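Local coordinates for protein transcriptional regulator (Pseudomonas aeruginosa, PDB 2WUI) that probably binds DNA as a TetR-family repressor and has a key part in the antibiotic resistance of its host, at residues Asn54-Cys59 / Asp117-Leu122. Residues are numbered along the deposited sequence; the frame is centred on the assembly and turned at random.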
loop_
_atom_site.group_PDB
_atom_site.type_symbol
_atom_site.label_atom_id
_atom_site.label_comp_id
_atom_site.label_asym_id
_atom_site.label_seq_id
_atom_site.Cartn_x
_atom_site.Cartn_y
_atom_site.Cartn_z
ATOM N N ASN A 54 -17.923 24.436 -12.218
ATOM C CA ASN A 54 -17.151 23.424 -12.931
ATOM C C ASN A 54 -17.476 22.036 -12.388
ATOM O O ASN A 54 -17.985 21.899 -11.274
ATOM C CB ASN A 54 -15.647 23.677 -12.753
ATOM C CG ASN A 54 -15.325 25.131 -12.430
ATOM O OD1 ASN A 54 -14.453 25.420 -11.606
ATOM N ND2 ASN A 54 -16.030 26.053 -13.076
ATOM N N LYS A 55 -17.179 21.001 -13.161
ATOM C CA LYS A 55 -17.244 19.659 -12.612
ATOM C C LYS A 55 -16.252 19.582 -11.454
ATOM O O LYS A 55 -16.518 18.944 -10.439
ATOM C CB LYS A 55 -16.878 18.611 -13.658
ATOM C CG LYS A 55 -15.377 18.519 -13.924
ATOM C CD LYS A 55 -15.005 17.183 -14.540
ATOM C CE LYS A 55 -13.650 17.256 -15.214
ATOM N NZ LYS A 55 -13.540 16.238 -16.294
ATOM N N ILE A 56 -15.101 20.227 -11.607
ATOM C CA ILE A 56 -14.115 20.206 -10.542
ATOM C C ILE A 56 -14.768 20.732 -9.283
ATOM O O ILE A 56 -14.558 20.204 -8.192
ATOM C CB ILE A 56 -12.887 21.073 -10.867
ATOM C CG1 ILE A 56 -11.984 20.351 -11.859
ATOM C CG2 ILE A 56 -12.086 21.352 -9.606
ATOM C CD1 ILE A 56 -11.474 19.027 -11.334
ATOM N N GLU A 57 -15.561 21.784 -9.446
ATOM C CA GLU A 57 -16.266 22.366 -8.316
ATOM C C GLU A 57 -17.222 21.345 -7.698
ATOM O O GLU A 57 -17.206 21.100 -6.499
ATOM C CB GLU A 57 -17.029 23.619 -8.747
ATOM C CG GLU A 57 -17.405 24.510 -7.588
ATOM C CD GLU A 57 -16.202 24.843 -6.723
ATOM O OE1 GLU A 57 -15.111 25.080 -7.300
ATOM O OE2 GLU A 57 -16.347 24.867 -5.474
ATOM N N VAL A 58 -18.053 20.740 -8.531
ATOM C CA VAL A 58 -18.997 19.759 -8.042
ATOM C C VAL A 58 -18.218 18.730 -7.249
ATOM O O VAL A 58 -18.731 18.115 -6.324
ATOM C CB VAL A 58 -19.726 19.046 -9.205
ATOM C CG1 VAL A 58 -19.085 17.702 -9.486
ATOM C CG2 VAL A 58 -21.191 18.857 -8.883
ATOM N N CYS A 59 -16.961 18.548 -7.616
ATOM C CA CYS A 59 -16.200 17.437 -7.076
ATOM C C CYS A 59 -15.649 17.701 -5.686
ATOM O O CYS A 59 -15.742 16.856 -4.786
ATOM C CB CYS A 59 -15.056 17.090 -7.999
ATOM S SG CYS A 59 -14.438 15.501 -7.558
ATOM N N ASP A 117 -2.909 18.663 -14.226
ATOM C CA ASP A 117 -2.814 19.972 -13.590
ATOM C C ASP A 117 -4.218 20.472 -13.200
ATOM O O ASP A 117 -4.377 21.389 -12.385
ATOM C CB ASP A 117 -2.164 20.993 -14.539
ATOM C CG ASP A 117 -0.806 20.533 -15.089
ATOM O OD1 ASP A 117 -0.477 19.336 -14.967
ATOM O OD2 ASP A 117 -0.071 21.381 -15.661
ATOM N N GLU A 118 -5.239 19.881 -13.809
ATOM C CA GLU A 118 -6.607 20.303 -13.549
ATOM C C GLU A 118 -7.023 19.807 -12.170
ATOM O O GLU A 118 -7.640 20.537 -11.389
ATOM C CB GLU A 118 -7.563 19.765 -14.619
ATOM C CG GLU A 118 -8.705 20.710 -14.975
ATOM C CD GLU A 118 -9.827 20.045 -15.792
ATOM O OE1 GLU A 118 -9.731 18.830 -16.094
ATOM O OE2 GLU A 118 -10.817 20.745 -16.125
ATOM N N ASN A 119 -6.663 18.561 -11.875
ATOM C CA ASN A 119 -7.011 17.918 -10.617
ATOM C C ASN A 119 -6.139 18.393 -9.467
ATOM O O ASN A 119 -6.042 17.723 -8.448
ATOM C CB ASN A 119 -6.881 16.404 -10.776
ATOM C CG ASN A 119 -7.597 15.892 -12.015
ATOM O OD1 ASN A 119 -8.308 16.650 -12.675
ATOM N ND2 ASN A 119 -7.413 14.610 -12.341
ATOM N N GLU A 120 -5.492 19.541 -9.622
ATOM C CA GLU A 120 -4.628 20.053 -8.560
ATOM C C GLU A 120 -5.383 20.220 -7.242
ATOM O O GLU A 120 -4.933 19.742 -6.197
ATOM C CB GLU A 120 -3.987 21.382 -8.961
ATOM C CG GLU A 120 -3.036 21.952 -7.941
ATOM C CD GLU A 120 -1.775 21.122 -7.791
ATOM O OE1 GLU A 120 -1.469 20.346 -8.730
ATOM O OE2 GLU A 120 -1.095 21.256 -6.739
ATOM N N PRO A 121 -6.546 20.885 -7.291
ATOM C CA PRO A 121 -7.358 21.150 -6.095
ATOM C C PRO A 121 -7.811 19.857 -5.428
ATOM O O PRO A 121 -8.014 19.819 -4.210
ATOM C CB PRO A 121 -8.584 21.882 -6.653
ATOM C CG PRO A 121 -8.182 22.346 -8.006
ATOM C CD PRO A 121 -7.214 21.338 -8.517
ATOM N N LEU A 122 -7.993 18.822 -6.241
ATOM C CA LEU A 122 -8.374 17.512 -5.746
ATOM C C LEU A 122 -7.198 16.938 -5.010
ATOM O O LEU A 122 -7.315 16.467 -3.883
ATOM C CB LEU A 122 -8.714 16.581 -6.905
ATOM C CG LEU A 122 -10.151 16.686 -7.404
ATOM C CD1 LEU A 122 -10.986 17.358 -6.347
ATOM C CD2 LEU A 122 -10.214 17.446 -8.688
#
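Ile56, near the start of helix 55-67, meets Leu122, in the first turn of helix 120-146, through apolar side chains. Ile56 holds CG1 beside its backbone N (chi1 -77°), and this branch carries CD1 across to Leu122 CD2. The other branch, CG2, lies 4.3 Å from Pro121 CG. Leu122 forks: CD2 faces Ile56, while CD1 lies 4.1 Å from Cys59 SG, one helical turn further on. Leu60 also touches Pro121 and Leu122, and Phe24 of helix 11-26 packs on Cys59.

Polar groups border this patch without bonding across it. Ile56 CD1 sits 4.1 Å from the backbone Glu118 O and 4.2 Å from Asn119 OD1. The Asn119 amide has its OD1 near Ile56, while its ND2 donates to Glu114 O. Lys55 NZ is 4.6 Å from Glu118 OE1, too far for a salt bridge; it bonds instead to Val29 O and Thr32 O. The opposite charges may still attract one another through space.

Helix 55-67 follows the predicted helix-turn-helix, and helix 120-146 belongs to the helical body. With no hydrogen bond across it, their junction here rests on apolar packing, which sets less strict directional demands than hydrogen bonds would.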